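Local coordinates for protein tryptophan halogenase (Shewanella frigidimarina, PDB 2PYX) that is probably a flavin-dependent halogenase that binds FAD and acts on tryptophan, at residues A278-W283 against Q418-W423. Sequence-based numbering, arbitrary orientation. Where two conformers were deposited one is given.
Sequences AQPNGW and QEDRYW
Trp423 and Tyr422, neighbours in the first turn of the helix 421-425, grip the hairpin turn Gln279-Gly282 in two different ways, a worked example of how aromatic residues can fasten a helix start chiefly to the backbone of a turn. The polar link is a single hydrogen bond: the indole NE1 of Trp423 donates to Gln279 O at 2.8 Å, with an N-H...O angle of 155°. The acceptor lies close to the indole plane and the donor lies in the carbonyl plane, a geometry that points the N-H at the carbonyl and is consistent with the bond restraining the turn of the indole. The bond from Gln279 N to Gly282 O pairs the two strands at the base of the type I turn, while Gln279 O is taken by the indole.

The second kind is packing of backbone over an aromatic face, with a CH-pi contact. A chi1 of 176° swings the Tyr422 ring away from its own N and along the turn, and one face receives the Asn281-Gly282 peptide. Asn281 CA makes the CH-pi contact 3.9 Å from the ring centroid, while Gly282 N sits above the same face toward the rim. Beyond the turn, Tyr422 OH is hydrogen-bonded to Asn253 OD1. Replacing Tyr422 with an alanine would probably uncover this peptide and leave Asn253 without its phenolic mate.

An apolar contact joins Ala278 CB to Trp423 CZ2 at 3.6 Å. Separately, a proline methylene meets a charged group in van der Waals contact, Pro280 CB lying 3.5 Å from Asp420 OD1. One water donates to Asn281 OD1 and accepts from Tyr422 N, thereby serving an amide of the first helical turn.

The contact ties the hairpin of strands 274-279 and 282-288 to the helix 421-425, and its chemistry implies recognition of the turn's backbone shape more than of its side chains.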
loop_
_atom_site.group_PDB
_atom_site.type_symbol
_atom_site.label_atom_id
_atom_site.label_comp_id
_atom_site.label_asym_id
_atom_site.label_seq_id
_atom_site.Cartn_x
_atom_site.Cartn_y
_atom_site.Cartn_z
ATOM N N ALA A 278 -0.915 -11.372 14.627
ATOM C CA ALA A 278 -2.099 -12.198 14.476
ATOM C C ALA A 278 -2.785 -12.413 15.817
ATOM O O ALA A 278 -2.107 -12.544 16.840
ATOM C CB ALA A 278 -1.778 -13.547 13.844
ATOM N N GLN A 279 -4.115 -12.442 15.755
ATOM C CA GLN A 279 -5.004 -12.608 16.906
ATOM C C GLN A 279 -5.955 -13.770 16.610
ATOM O O GLN A 279 -5.899 -14.342 15.492
ATOM C CB GLN A 279 -5.764 -11.307 17.166
ATOM C CG GLN A 279 -4.909 -10.075 17.320
ATOM C CD GLN A 279 -4.004 -10.138 18.538
ATOM O OE1 GLN A 279 -4.437 -10.589 19.623
ATOM N NE2 GLN A 279 -2.736 -9.702 18.379
ATOM N N PRO A 280 -6.814 -14.167 17.578
ATOM C CA PRO A 280 -7.710 -15.295 17.307
ATOM C C PRO A 280 -8.633 -15.140 16.097
ATOM O O PRO A 280 -8.967 -16.170 15.493
ATOM C CB PRO A 280 -8.489 -15.438 18.622
ATOM C CG PRO A 280 -7.510 -14.945 19.659
ATOM C CD PRO A 280 -6.853 -13.761 19.007
ATOM N N ASN A 281 -9.034 -13.907 15.795
ATOM C CA ASN A 281 -10.033 -13.656 14.773
ATOM C C ASN A 281 -9.655 -12.562 13.791
ATOM O O ASN A 281 -10.542 -11.929 13.210
ATOM C CB ASN A 281 -11.395 -13.382 15.428
ATOM C CG ASN A 281 -11.915 -14.594 16.127
ATOM O OD1 ASN A 281 -12.235 -15.575 15.488
ATOM N ND2 ASN A 281 -11.998 -14.544 17.454
ATOM N N GLY A 282 -8.355 -12.357 13.617
ATOM C CA GLY A 282 -7.861 -11.338 12.716
ATOM C C GLY A 282 -6.422 -10.997 13.064
ATOM O O GLY A 282 -5.654 -11.866 13.451
ATOM N N TRP A 283 -6.062 -9.741 12.923
ATOM C CA TRP A 283 -4.697 -9.305 13.202
ATOM C C TRP A 283 -4.719 -7.843 13.565
ATOM O O TRP A 283 -5.619 -7.082 13.163
ATOM C CB TRP A 283 -3.780 -9.583 11.999
ATOM C CG TRP A 283 -4.176 -8.871 10.744
ATOM C CD1 TRP A 283 -5.121 -9.263 9.799
ATOM C CD2 TRP A 283 -3.637 -7.632 10.267
ATOM N NE1 TRP A 283 -5.191 -8.317 8.804
ATOM C CE2 TRP A 283 -4.286 -7.321 9.052
ATOM C CE3 TRP A 283 -2.667 -6.747 10.738
ATOM C CZ2 TRP A 283 -4.007 -6.152 8.327
ATOM C CZ3 TRP A 283 -2.332 -5.623 9.984
ATOM C CH2 TRP A 283 -3.011 -5.333 8.785
ATOM N N GLN A 418 -4.198 -23.670 14.866
ATOM C CA GLN A 418 -5.224 -24.714 15.014
ATOM C C GLN A 418 -6.272 -24.386 16.071
ATOM O O GLN A 418 -7.370 -24.943 16.010
ATOM C CB GLN A 418 -4.600 -26.063 15.399
ATOM C CG GLN A 418 -3.842 -26.758 14.288
ATOM C CD GLN A 418 -4.745 -27.312 13.180
ATOM O OE1 GLN A 418 -5.968 -27.110 13.181
ATOM N NE2 GLN A 418 -4.140 -28.016 12.230
ATOM N N GLU A 419 -5.982 -23.489 17.015
ATOM C CA GLU A 419 -6.895 -23.332 18.178
ATOM C C GLU A 419 -8.204 -22.637 17.842
ATOM O O GLU A 419 -9.246 -22.884 18.490
ATOM C CB GLU A 419 -6.206 -22.603 19.331
ATOM C CG GLU A 419 -5.118 -23.440 19.971
ATOM C CD GLU A 419 -5.662 -24.744 20.521
ATOM O OE1 GLU A 419 -6.574 -24.665 21.380
ATOM O OE2 GLU A 419 -5.196 -25.830 20.083
ATOM N N ASP A 420 -8.177 -21.777 16.829
ATOM C CA ASP A 420 -9.316 -20.944 16.512
ATOM C C ASP A 420 -9.957 -21.299 15.175
ATOM O O ASP A 420 -9.278 -21.476 14.142
ATOM C CB ASP A 420 -8.903 -19.486 16.461
ATOM C CG ASP A 420 -8.318 -19.006 17.760
ATOM O OD1 ASP A 420 -9.119 -18.923 18.736
ATOM O OD2 ASP A 420 -7.098 -18.712 17.777
ATOM N N ARG A 421 -11.288 -21.328 15.181
ATOM C CA ARG A 421 -12.045 -21.623 13.952
ATOM C C ARG A 421 -11.647 -20.698 12.801
ATOM O O ARG A 421 -11.604 -21.137 11.656
ATOM C CB ARG A 421 -13.556 -21.514 14.230
ATOM C CG ARG A 421 -14.408 -21.871 13.009
ATOM C CD ARG A 421 -15.893 -21.867 13.278
ATOM N NE ARG A 421 -16.438 -20.550 13.653
ATOM C CZ ARG A 421 -16.957 -19.649 12.841
ATOM N NH1 ARG A 421 -16.896 -19.826 11.534
ATOM N NH2 ARG A 421 -17.516 -18.559 13.316
ATOM N N TYR A 422 -11.455 -19.433 13.121
ATOM C CA TYR A 422 -11.070 -18.419 12.114
ATOM C C TYR A 422 -9.884 -18.898 11.272
ATOM O O TYR A 422 -9.910 -18.853 10.025
ATOM C CB TYR A 422 -10.714 -17.109 12.798
ATOM C CG TYR A 422 -10.211 -16.009 11.893
ATOM C CD1 TYR A 422 -11.089 -15.151 11.253
ATOM C CD2 TYR A 422 -8.850 -15.785 11.750
ATOM C CE1 TYR A 422 -10.649 -14.083 10.500
ATOM C CE2 TYR A 422 -8.383 -14.763 10.986
ATOM C CZ TYR A 422 -9.279 -13.904 10.354
ATOM O OH TYR A 422 -8.861 -12.853 9.588
ATOM N N TRP A 423 -8.852 -19.402 11.942
ATOM C CA TRP A 423 -7.632 -19.798 11.245
ATOM C C TRP A 423 -7.852 -21.096 10.481
ATOM O O TRP A 423 -7.361 -21.284 9.364
ATOM C CB TRP A 423 -6.426 -19.826 12.217
ATOM C CG TRP A 423 -6.103 -18.457 12.654
ATOM C CD1 TRP A 423 -6.544 -17.797 13.764
ATOM C CD2 TRP A 423 -5.299 -17.487 11.935
ATOM N NE1 TRP A 423 -6.062 -16.520 13.798
ATOM C CE2 TRP A 423 -5.301 -16.298 12.674
ATOM C CE3 TRP A 423 -4.554 -17.534 10.740
ATOM C CZ2 TRP A 423 -4.629 -15.152 12.250
ATOM C CZ3 TRP A 423 -3.862 -16.397 10.352
ATOM C CH2 TRP A 423 -3.884 -15.236 11.109
HETATM O O HOH W 1 -12.315 -18.194 15.695
#